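Local coordinates for methyltransferase-like protein 5 (Pyrococcus horikoshii, PDB 1WY7), which binds S-adenosyl-L-homocysteine in a methyltransferase fold and is probably an S-adenosylmethionine-dependent methyltransferase acting on RNA, at residues Gly17-Lys22 with Glu79-Ala84; Leu56-Gly61 with Asp86-Asn91; Leu63-Leu68 with Glu90-Phe95. One frame throughout, in Å; residues are numbered along the deposited sequence.

Contact 1 of 3, residues Gly17-Lys22 with Glu79-Ala84; sequences GFKNPK and EVDKEA. With SAH (S-adenosyl-L-homocysteine), chain E.
Lys22 NZ lies 2.6 Å from Glu83 OE1, the shortest link in a salt-bridge network that also takes in Lys19 and Asp81. The ammonium meets this oxygen from above the carboxylate plane, 56° out of it, and the two side chains cross at about a right angle. Its last torsion turns NZ off an otherwise extended chain (chi4 57°), which also brings it to Asp81 OD1 in a weaker bridge. Lys19 reaches the same OD1 with NZ, again weakly, and its CE rests on Glu83 CB at 3.5 Å. Gln27 NE2 is a further donor to OD1, so this oxygen has three donors, two of them weak, which would probably help to keep it ionised. The other oxygen, OD2, caps the first turn of helix 82-91 by accepting from Glu83 N at 3.0 Å. In this Rossmann-like methyltransferase fold, Glu79, just ahead of helix 82-91, holds the ribose of the bound S-adenosyl-L-homocysteine: OE2 accepts from O2' at 2.6 Å and OE1 from O3' at 3.1 Å. The anti lone pair of Glu79 OE2 also receives Asp81 N, tying the ribose site to the helix cap. Toward the ligand the packing is apolar and close, with Phe18 CE2 3.7 Å from Ala84 CB and the ring edge turned to O3'. The solvent side is looser: the exposed Lys19 makes a weak bond to Asp81, and its NZ stays 4.9 Å from Glu83 OE1, the oxygen that Lys22 holds so closely.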
loop_
_atom_site.group_PDB
_atom_site.type_symbol
_atom_site.label_atom_id
_atom_site.label_comp_id
_atom_site.label_asym_id
_atom_site.label_seq_id
_atom_site.Cartn_x
_atom_site.Cartn_y
_atom_site.Cartn_z
ATOM N N GLY A 17 -5.413 -8.486 -12.131
ATOM C CA GLY A 17 -4.432 -8.937 -11.154
ATOM C C GLY A 17 -3.089 -9.257 -11.790
ATOM O O GLY A 17 -2.880 -8.985 -12.975
ATOM N N PHE A 18 -2.173 -9.827 -11.007
ATOM C CA PHE A 18 -0.840 -10.188 -11.502
ATOM C C PHE A 18 -0.888 -11.275 -12.573
ATOM O O PHE A 18 -1.617 -12.248 -12.440
ATOM C CB PHE A 18 0.044 -10.699 -10.362
ATOM C CG PHE A 18 0.449 -9.647 -9.371
ATOM C CD1 PHE A 18 -0.326 -9.397 -8.242
ATOM C CD2 PHE A 18 1.622 -8.918 -9.554
ATOM C CE1 PHE A 18 0.064 -8.439 -7.308
ATOM C CE2 PHE A 18 2.021 -7.955 -8.628
ATOM C CZ PHE A 18 1.241 -7.715 -7.502
ATOM N N LYS A 19 -0.093 -11.102 -13.621
ATOM C CA LYS A 19 -0.001 -12.059 -14.726
ATOM C C LYS A 19 0.520 -13.414 -14.223
ATOM O O LYS A 19 -0.098 -14.462 -14.442
ATOM C CB LYS A 19 0.964 -11.513 -15.786
ATOM C CG LYS A 19 2.455 -11.505 -15.349
ATOM C CD LYS A 19 2.706 -10.724 -14.039
ATOM C CE LYS A 19 3.975 -11.221 -13.331
ATOM N NZ LYS A 19 4.292 -10.487 -12.057
ATOM N N ASN A 20 1.674 -13.384 -13.565
ATOM C CA ASN A 20 2.284 -14.591 -13.015
ATOM C C ASN A 20 2.943 -14.196 -11.700
ATOM O O ASN A 20 4.137 -13.894 -11.645
ATOM C CB ASN A 20 3.327 -15.176 -13.974
ATOM C CG ASN A 20 3.629 -16.643 -13.683
ATOM O OD1 ASN A 20 3.361 -17.146 -12.586
ATOM N ND2 ASN A 20 4.202 -17.332 -14.666
ATOM N N PRO A 21 2.160 -14.203 -10.615
ATOM C CA PRO A 21 2.621 -13.840 -9.273
ATOM C C PRO A 21 3.914 -14.500 -8.824
ATOM O O PRO A 21 4.046 -15.722 -8.865
ATOM C CB PRO A 21 1.457 -14.259 -8.376
ATOM C CG PRO A 21 0.283 -14.203 -9.270
ATOM C CD PRO A 21 0.802 -14.771 -10.554
ATOM N N LYS A 22 4.857 -13.678 -8.380
ATOM C CA LYS A 22 6.128 -14.169 -7.875
ATOM C C LYS A 22 5.931 -14.222 -6.362
ATOM O O LYS A 22 5.941 -13.194 -5.684
ATOM C CB LYS A 22 7.251 -13.205 -8.274
ATOM C CG LYS A 22 7.416 -13.086 -9.789
ATOM C CD LYS A 22 8.313 -11.923 -10.198
ATOM C CE LYS A 22 8.701 -12.016 -11.674
ATOM N NZ LYS A 22 7.513 -12.066 -12.575
ATOM N N GLU A 79 7.582 0.106 -7.799
ATOM C CA GLU A 79 7.470 -1.336 -7.958
ATOM C C GLU A 79 8.746 -1.896 -8.598
ATOM O O GLU A 79 9.229 -1.363 -9.598
ATOM C CB GLU A 79 6.256 -1.638 -8.835
ATOM C CG GLU A 79 6.159 -3.055 -9.344
ATOM C CD GLU A 79 6.073 -4.057 -8.225
ATOM O OE1 GLU A 79 5.210 -3.901 -7.336
ATOM O OE2 GLU A 79 6.867 -5.008 -8.241
ATOM N N VAL A 80 9.280 -2.978 -8.033
ATOM C CA VAL A 80 10.514 -3.578 -8.546
ATOM C C VAL A 80 10.317 -4.484 -9.759
ATOM O O VAL A 80 11.247 -4.701 -10.532
ATOM C CB VAL A 80 11.227 -4.420 -7.456
ATOM C CG1 VAL A 80 10.414 -5.665 -7.148
ATOM C CG2 VAL A 80 12.637 -4.800 -7.911
ATOM N N ASP A 81 9.106 -4.998 -9.930
ATOM C CA ASP A 81 8.833 -5.918 -11.019
ATOM C C ASP A 81 8.129 -5.329 -12.246
ATOM O O ASP A 81 6.953 -4.973 -12.198
ATOM C CB ASP A 81 8.041 -7.107 -10.472
ATOM C CG ASP A 81 7.817 -8.188 -11.509
ATOM O OD1 ASP A 81 7.117 -9.172 -11.197
ATOM O OD2 ASP A 81 8.337 -8.062 -12.640
ATOM N N LYS A 82 8.866 -5.255 -13.350
ATOM C CA LYS A 82 8.352 -4.725 -14.612
ATOM C C LYS A 82 7.049 -5.394 -15.054
ATOM O O LYS A 82 6.137 -4.727 -15.552
ATOM C CB LYS A 82 9.406 -4.898 -15.712
ATOM C CG LYS A 82 8.908 -4.649 -17.139
ATOM C CD LYS A 82 8.267 -3.271 -17.304
ATOM C CE LYS A 82 8.117 -2.891 -18.787
ATOM N NZ LYS A 82 7.445 -3.949 -19.603
ATOM N N GLU A 83 6.968 -6.708 -14.882
ATOM C CA GLU A 83 5.771 -7.451 -15.268
ATOM C C GLU A 83 4.526 -7.001 -14.511
ATOM O O GLU A 83 3.406 -7.124 -15.007
ATOM C CB GLU A 83 5.994 -8.940 -15.048
ATOM C CG GLU A 83 6.931 -9.562 -16.060
ATOM C CD GLU A 83 7.393 -10.935 -15.627
ATOM O OE1 GLU A 83 8.298 -11.011 -14.760
ATOM O OE2 GLU A 83 6.838 -11.932 -16.142
ATOM N N ALA A 84 4.729 -6.487 -13.304
ATOM C CA ALA A 84 3.626 -5.990 -12.501
ATOM C C ALA A 84 3.256 -4.612 -13.040
ATOM O O ALA A 84 2.083 -4.253 -13.103
ATOM C CB ALA A 84 4.044 -5.902 -11.025
HETATM N N SAH E . -1.252 -5.489 -5.896
HETATM C CA SAH E . -1.047 -4.826 -4.592
HETATM C CB SAH E . 0.448 -4.938 -4.252
HETATM C CG SAH E . 0.601 -6.204 -3.488
HETATM S SD SAH E . 2.184 -6.840 -2.903
HETATM C C SAH E . -1.576 -3.423 -4.726
HETATM O O SAH E . -2.409 -3.185 -5.655
HETATM O OXT SAH E . -1.107 -2.602 -3.870
HETATM C "C5'" SAH E . 3.339 -5.487 -2.963
HETATM C "C4'" SAH E . 4.354 -5.407 -4.113
HETATM O "O4'" SAH E . 5.680 -5.205 -3.563
HETATM C "C3'" SAH E . 4.544 -6.673 -4.951
HETATM O "O3'" SAH E . 3.828 -6.385 -6.169
HETATM C "C2'" SAH E . 6.049 -6.768 -5.251
HETATM O "O2'" SAH E . 6.527 -7.019 -6.553
HETATM C "C1'" SAH E . 6.597 -5.490 -4.594
HETATM N N9 SAH E . 7.924 -5.629 -4.012
HETATM C C8 SAH E . 8.494 -6.673 -3.306
HETATM N N7 SAH E . 9.721 -6.441 -2.912
HETATM C C5 SAH E . 9.991 -5.160 -3.383
HETATM C C6 SAH E . 11.122 -4.305 -3.294
HETATM N N6 SAH E . 12.250 -4.674 -2.647
HETATM N N1 SAH E . 11.086 -3.062 -3.880
HETATM C C2 SAH E . 9.952 -2.691 -4.520
HETATM N N3 SAH E . 8.813 -3.407 -4.669
HETATM C C4 SAH E . 8.892 -4.648 -4.069
#

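Contact 2 of 3, residues Leu56-Gly61 with Asp86-Asn91; sequences LGAGTG and DVLIEN. With SAH (S-adenosyl-L-homocysteine), chain E.
Thr60 O, a backbone carbonyl in the glycine-rich loop of the methyltransferase fold, is taken up by a side chain of the neighbouring helix: Asn91 ND2 donates to it at 2.9 Å. The bond is nearly straight (168° at the hydrogen), and Thr60 O lies close to the amide plane of Asn91, while the donor sits 23° out of the carbonyl plane of Thr60. Leu88 CA adds a C-H···O contact to the same oxygen. The loop reads Gly-Ala-Gly-Thr-Gly after strand 52-56, and its Ala58-Gly61 part is a type II' turn closed by Gly61 N to Ala58 O. Gly57 and Gly59 have positive phi, and the bare backbone lets S-adenosyl-L-homocysteine lie close, Gly59 CA 3.4 Å from its O3'. Helix 82-91 backs the loop: Leu88 lays CB against Gly59 O at 3.5 Å, though the placing of its CD2, near Ala58 CB, is doubtful. Leu88 also touches Val101 of strand 99-103. Asn91 is steadied at its other end by Lys16 N, which donates to OD1 and so fixes which way the amide is turned. Thr60 and Val87 lie side by side, CG2 to CG1 at 3.8 Å. With Thr60 OG1 between its own N and carbonyl carbon (chi1 61°), the hydroxyl faces the ligand and receives a weak hydrogen bond from the amino N of S-adenosyl-L-homocysteine at 3.3 Å.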
loop_
_atom_site.group_PDB
_atom_site.type_symbol
_atom_site.label_atom_id
_atom_site.label_comp_id
_atom_site.label_asym_id
_atom_site.label_seq_id
_atom_site.Cartn_x
_atom_site.Cartn_y
_atom_site.Cartn_z
ATOM N N LEU A 56 4.136 2.538 -2.384
ATOM C CA LEU A 56 5.302 1.652 -2.322
ATOM C C LEU A 56 4.880 0.198 -2.479
ATOM O O LEU A 56 4.015 -0.295 -1.739
ATOM C CB LEU A 56 6.058 1.888 -1.005
ATOM C CG LEU A 56 7.069 3.052 -0.984
ATOM C CD1 LEU A 56 6.606 4.211 -1.834
ATOM C CD2 LEU A 56 7.311 3.498 0.451
ATOM N N GLY A 57 5.501 -0.481 -3.447
ATOM C CA GLY A 57 5.148 -1.856 -3.753
ATOM C C GLY A 57 3.794 -1.801 -4.445
ATOM O O GLY A 57 2.886 -2.575 -4.133
ATOM N N ALA A 58 3.670 -0.877 -5.397
ATOM C CA ALA A 58 2.415 -0.644 -6.128
ATOM C C ALA A 58 1.772 -1.856 -6.799
ATOM O O ALA A 58 0.548 -1.894 -6.984
ATOM C CB ALA A 58 2.614 0.480 -7.156
ATOM N N GLY A 59 2.589 -2.837 -7.171
ATOM C CA GLY A 59 2.064 -4.036 -7.810
ATOM C C GLY A 59 1.149 -3.768 -8.995
ATOM O O GLY A 59 1.571 -3.164 -9.993
ATOM N N THR A 60 -0.107 -4.216 -8.891
ATOM C CA THR A 60 -1.080 -4.015 -9.969
ATOM C C THR A 60 -1.729 -2.636 -9.921
ATOM O O THR A 60 -2.481 -2.279 -10.828
ATOM C CB THR A 60 -2.220 -5.068 -9.961
ATOM O OG1 THR A 60 -2.952 -4.990 -8.730
ATOM C CG2 THR A 60 -1.653 -6.456 -10.124
ATOM N N GLY A 61 -1.451 -1.871 -8.867
ATOM C CA GLY A 61 -2.013 -0.536 -8.758
ATOM C C GLY A 61 -3.357 -0.350 -8.062
ATOM O O GLY A 61 -3.989 0.681 -8.241
ATOM N N ASP A 86 3.352 -3.633 -16.048
ATOM C CA ASP A 86 2.551 -3.759 -17.269
ATOM C C ASP A 86 1.063 -3.727 -16.915
ATOM O O ASP A 86 0.274 -3.058 -17.578
ATOM C CB ASP A 86 2.860 -5.062 -18.015
ATOM C CG ASP A 86 4.295 -5.142 -18.501
ATOM O OD1 ASP A 86 4.824 -4.124 -19.000
ATOM O OD2 ASP A 86 4.891 -6.237 -18.388
ATOM N N VAL A 87 0.695 -4.457 -15.871
ATOM C CA VAL A 87 -0.688 -4.513 -15.403
ATOM C C VAL A 87 -1.071 -3.171 -14.794
ATOM O O VAL A 87 -2.174 -2.667 -15.005
ATOM C CB VAL A 87 -0.858 -5.622 -14.323
ATOM C CG1 VAL A 87 -2.299 -5.669 -13.819
ATOM C CG2 VAL A 87 -0.448 -6.972 -14.903
ATOM N N LEU A 88 -0.141 -2.606 -14.025
ATOM C CA LEU A 88 -0.334 -1.317 -13.362
ATOM C C LEU A 88 -0.728 -0.241 -14.375
ATOM O O LEU A 88 -1.721 0.465 -14.187
ATOM C CB LEU A 88 0.963 -0.924 -12.637
ATOM C CG LEU A 88 1.220 0.364 -11.835
ATOM C CD1 LEU A 88 0.958 1.598 -12.678
ATOM C CD2 LEU A 88 0.381 0.377 -10.606
ATOM N N ILE A 89 0.049 -0.123 -15.446
ATOM C CA ILE A 89 -0.209 0.884 -16.471
ATOM C C ILE A 89 -1.587 0.733 -17.096
ATOM O O ILE A 89 -2.282 1.715 -17.336
ATOM C CB ILE A 89 0.840 0.816 -17.588
ATOM C CG1 ILE A 89 2.241 0.866 -16.980
ATOM C CG2 ILE A 89 0.637 1.957 -18.566
ATOM C CD1 ILE A 89 2.477 2.021 -16.072
ATOM N N GLU A 90 -1.981 -0.506 -17.358
ATOM C CA GLU A 90 -3.282 -0.728 -17.953
ATOM C C GLU A 90 -4.388 -0.388 -16.959
ATOM O O GLU A 90 -5.382 0.241 -17.326
ATOM C CB GLU A 90 -3.428 -2.173 -18.432
ATOM C CG GLU A 90 -4.571 -2.331 -19.422
ATOM C CD GLU A 90 -4.835 -3.769 -19.797
ATOM O OE1 GLU A 90 -3.859 -4.481 -20.108
ATOM O OE2 GLU A 90 -6.019 -4.184 -19.790
ATOM N N ASN A 91 -4.215 -0.786 -15.703
ATOM C CA ASN A 91 -5.225 -0.500 -14.694
ATOM C C ASN A 91 -5.450 1.000 -14.475
ATOM O O ASN A 91 -6.585 1.431 -14.276
ATOM C CB ASN A 91 -4.858 -1.172 -13.365
ATOM C CG ASN A 91 -5.210 -2.648 -13.342
ATOM O OD1 ASN A 91 -6.166 -3.072 -13.978
ATOM N ND2 ASN A 91 -4.454 -3.431 -12.585
HETATM N N SAH E . -1.252 -5.489 -5.896
HETATM C CA SAH E . -1.047 -4.826 -4.592
HETATM C CB SAH E . 0.448 -4.938 -4.252
HETATM C CG SAH E . 0.601 -6.204 -3.488
HETATM S SD SAH E . 2.184 -6.840 -2.903
HETATM C C SAH E . -1.576 -3.423 -4.726
HETATM O O SAH E . -2.409 -3.185 -5.655
HETATM O OXT SAH E . -1.107 -2.602 -3.870
HETATM C "C5'" SAH E . 3.339 -5.487 -2.963
HETATM C "C4'" SAH E . 4.354 -5.407 -4.113
HETATM O "O4'" SAH E . 5.680 -5.205 -3.563
HETATM C "C3'" SAH E . 4.544 -6.673 -4.951
HETATM O "O3'" SAH E . 3.828 -6.385 -6.169
HETATM C "C2'" SAH E . 6.049 -6.768 -5.251
HETATM O "O2'" SAH E . 6.527 -7.019 -6.553
HETATM C "C1'" SAH E . 6.597 -5.490 -4.594
HETATM N N9 SAH E . 7.924 -5.629 -4.012
HETATM C C8 SAH E . 8.494 -6.673 -3.306
HETATM N N7 SAH E . 9.721 -6.441 -2.912
HETATM C C5 SAH E . 9.991 -5.160 -3.383
HETATM C C6 SAH E . 11.122 -4.305 -3.294
HETATM N N6 SAH E . 12.250 -4.674 -2.647
HETATM N N1 SAH E . 11.086 -3.062 -3.880
HETATM C C2 SAH E . 9.952 -2.691 -4.520
HETATM N N3 SAH E . 8.813 -3.407 -4.669
HETATM C C4 SAH E . 8.892 -4.648 -4.069
#

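Contact 3 of 3, residues Leu63-Leu68 with Glu90-Phe95; sequences LSYGAL and ENLGEF
The Tyr65 ring has Phe95 over one face, and Leu92 CD2 and Glu94 OE2 at its edge, close to the ring plane. Phe95 comes in edge first, making a T-shaped pair with planes 82° apart and centroids 5.6 Å from each other; its CE1 stands off-centre, above the rim of the tyrosine. The Phe95 ring in turn has Leu68 CB almost exactly over its centre, 3.5 Å from the centroid, a CH-pi contact. Tyr65 OH donates to Glu94 OE2 at 2.8 Å, meeting it from above a carboxylate plane that stands at 85° to the ring. Tyr65 CG lies opposite the backbone N (chi1 -175°), which carries the ring out across the end of the other helix, with CD2 3.4 Å from Asn91 O. Leu92 slides past Tyr65 in the opposite direction, its CD2 3.6 Å from Tyr65 CB and its CD1 4.0 Å from Ser64 CB. The contact thus packs helix 62-69 against the C-terminal end of helix 82-91 and the 3-10 turn that follows. Ser64 and Leu68 also touch Val75 of strand 74-79, Ser64 OG is hydrogen-bonded to Asp55 OD1, and Leu15 in the loop after helix 6-13 lies against Tyr65.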
loop_
_atom_site.group_PDB
_atom_site.type_symbol
_atom_site.label_atom_id
_atom_site.label_comp_id
_atom_site.label_asym_id
_atom_site.label_seq_id
_atom_site.Cartn_x
_atom_site.Cartn_y
_atom_site.Cartn_z
ATOM N N LEU A 63 -4.136 0.252 -4.826
ATOM C CA LEU A 63 -4.089 1.410 -3.941
ATOM C C LEU A 63 -3.933 2.709 -4.723
ATOM O O LEU A 63 -4.544 3.726 -4.387
ATOM C CB LEU A 63 -2.937 1.274 -2.933
ATOM C CG LEU A 63 -3.068 0.142 -1.912
ATOM C CD1 LEU A 63 -1.924 0.233 -0.922
ATOM C CD2 LEU A 63 -4.417 0.258 -1.167
ATOM N N SER A 64 -3.114 2.663 -5.766
ATOM C CA SER A 64 -2.868 3.827 -6.607
ATOM C C SER A 64 -4.148 4.279 -7.294
ATOM O O SER A 64 -4.468 5.469 -7.319
ATOM C CB SER A 64 -1.836 3.484 -7.680
ATOM O OG SER A 64 -0.571 3.234 -7.110
ATOM N N TYR A 65 -4.859 3.313 -7.866
ATOM C CA TYR A 65 -6.112 3.587 -8.568
ATOM C C TYR A 65 -7.120 4.242 -7.612
ATOM O O TYR A 65 -7.726 5.275 -7.940
ATOM C CB TYR A 65 -6.671 2.279 -9.140
ATOM C CG TYR A 65 -7.911 2.435 -9.989
ATOM C CD1 TYR A 65 -9.182 2.377 -9.421
ATOM C CD2 TYR A 65 -7.812 2.619 -11.362
ATOM C CE1 TYR A 65 -10.325 2.494 -10.204
ATOM C CE2 TYR A 65 -8.944 2.737 -12.155
ATOM C CZ TYR A 65 -10.198 2.671 -11.570
ATOM O OH TYR A 65 -11.326 2.758 -12.351
ATOM N N GLY A 66 -7.276 3.647 -6.429
ATOM C CA GLY A 66 -8.192 4.174 -5.435
ATOM C C GLY A 66 -7.853 5.601 -5.043
ATOM O O GLY A 66 -8.747 6.451 -4.912
ATOM N N ALA A 67 -6.563 5.869 -4.855
ATOM C CA ALA A 67 -6.107 7.200 -4.476
ATOM C C ALA A 67 -6.467 8.201 -5.565
ATOM O O ALA A 67 -6.993 9.279 -5.273
ATOM C CB ALA A 67 -4.593 7.207 -4.241
ATOM N N LEU A 68 -6.168 7.853 -6.816
ATOM C CA LEU A 68 -6.480 8.726 -7.940
ATOM C C LEU A 68 -7.991 8.929 -7.974
ATOM O O LEU A 68 -8.483 10.043 -8.148
ATOM C CB LEU A 68 -6.040 8.109 -9.272
ATOM C CG LEU A 68 -4.636 8.315 -9.855
ATOM C CD1 LEU A 68 -4.180 9.760 -9.694
ATOM C CD2 LEU A 68 -3.694 7.392 -9.174
ATOM N N GLU A 90 -1.981 -0.506 -17.358
ATOM C CA GLU A 90 -3.282 -0.728 -17.953
ATOM C C GLU A 90 -4.388 -0.388 -16.959
ATOM O O GLU A 90 -5.382 0.241 -17.326
ATOM C CB GLU A 90 -3.428 -2.173 -18.432
ATOM C CG GLU A 90 -4.571 -2.331 -19.422
ATOM C CD GLU A 90 -4.835 -3.769 -19.797
ATOM O OE1 GLU A 90 -3.859 -4.481 -20.108
ATOM O OE2 GLU A 90 -6.019 -4.184 -19.790
ATOM N N ASN A 91 -4.215 -0.786 -15.703
ATOM C CA ASN A 91 -5.225 -0.500 -14.694
ATOM C C ASN A 91 -5.450 1.000 -14.475
ATOM O O ASN A 91 -6.585 1.431 -14.276
ATOM C CB ASN A 91 -4.858 -1.172 -13.365
ATOM C CG ASN A 91 -5.210 -2.648 -13.342
ATOM O OD1 ASN A 91 -6.166 -3.072 -13.978
ATOM N ND2 ASN A 91 -4.454 -3.431 -12.585
ATOM N N LEU A 92 -4.377 1.790 -14.517
ATOM C CA LEU A 92 -4.480 3.241 -14.311
ATOM C C LEU A 92 -4.671 4.016 -15.618
ATOM O O LEU A 92 -4.487 5.237 -15.659
ATOM C CB LEU A 92 -3.231 3.783 -13.613
ATOM C CG LEU A 92 -2.807 3.231 -12.247
ATOM C CD1 LEU A 92 -1.838 4.220 -11.594
ATOM C CD2 LEU A 92 -4.001 3.035 -11.360
ATOM N N GLY A 93 -5.030 3.298 -16.679
ATOM C CA GLY A 93 -5.233 3.924 -17.976
ATOM C C GLY A 93 -6.094 5.177 -17.995
ATOM O O GLY A 93 -5.794 6.107 -18.720
ATOM N N GLU A 94 -7.152 5.218 -17.196
ATOM C CA GLU A 94 -8.029 6.381 -17.185
ATOM C C GLU A 94 -7.475 7.597 -16.439
ATOM O O GLU A 94 -8.086 8.665 -16.438
ATOM C CB GLU A 94 -9.387 5.977 -16.621
ATOM C CG GLU A 94 -9.282 5.091 -15.404
ATOM C CD GLU A 94 -10.612 4.502 -14.989
ATOM O OE1 GLU A 94 -11.529 5.282 -14.645
ATOM O OE2 GLU A 94 -10.735 3.257 -15.007
ATOM N N PHE A 95 -6.316 7.446 -15.808
ATOM C CA PHE A 95 -5.720 8.565 -15.095
ATOM C C PHE A 95 -4.403 8.942 -15.741
ATOM O O PHE A 95 -3.509 9.486 -15.096
ATOM C CB PHE A 95 -5.505 8.210 -13.624
ATOM C CG PHE A 95 -6.772 8.013 -12.869
ATOM C CD1 PHE A 95 -7.229 6.738 -12.579
ATOM C CD2 PHE A 95 -7.526 9.105 -12.468
ATOM C CE1 PHE A 95 -8.434 6.544 -11.892
ATOM C CE2 PHE A 95 -8.733 8.928 -11.783
ATOM C CZ PHE A 95 -9.184 7.642 -11.497
#

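From the N terminus, the loop after helix 6-13 enters contact 1 first, and its partner at 79-84 closes the longest of the three loops. Within that span lie 56-61 and 63-68, the first segments of contacts 2 and 3, whose partners follow later on helix 82-91; contact 1 therefore crosses both. Contacts 2 and 3 end on the same piece of chain, sharing Glu90 and Asn91. Helix 82-91 serves all three: its start meets the 17-22 loop, its second half the glycine-rich loop, and its end with the following turn helix 62-69. Contacts 1 and 2 join directly through Glu79 OE1 and Gly59 N, probably hydrogen-bonded, and both touch S-adenosyl-L-homocysteine.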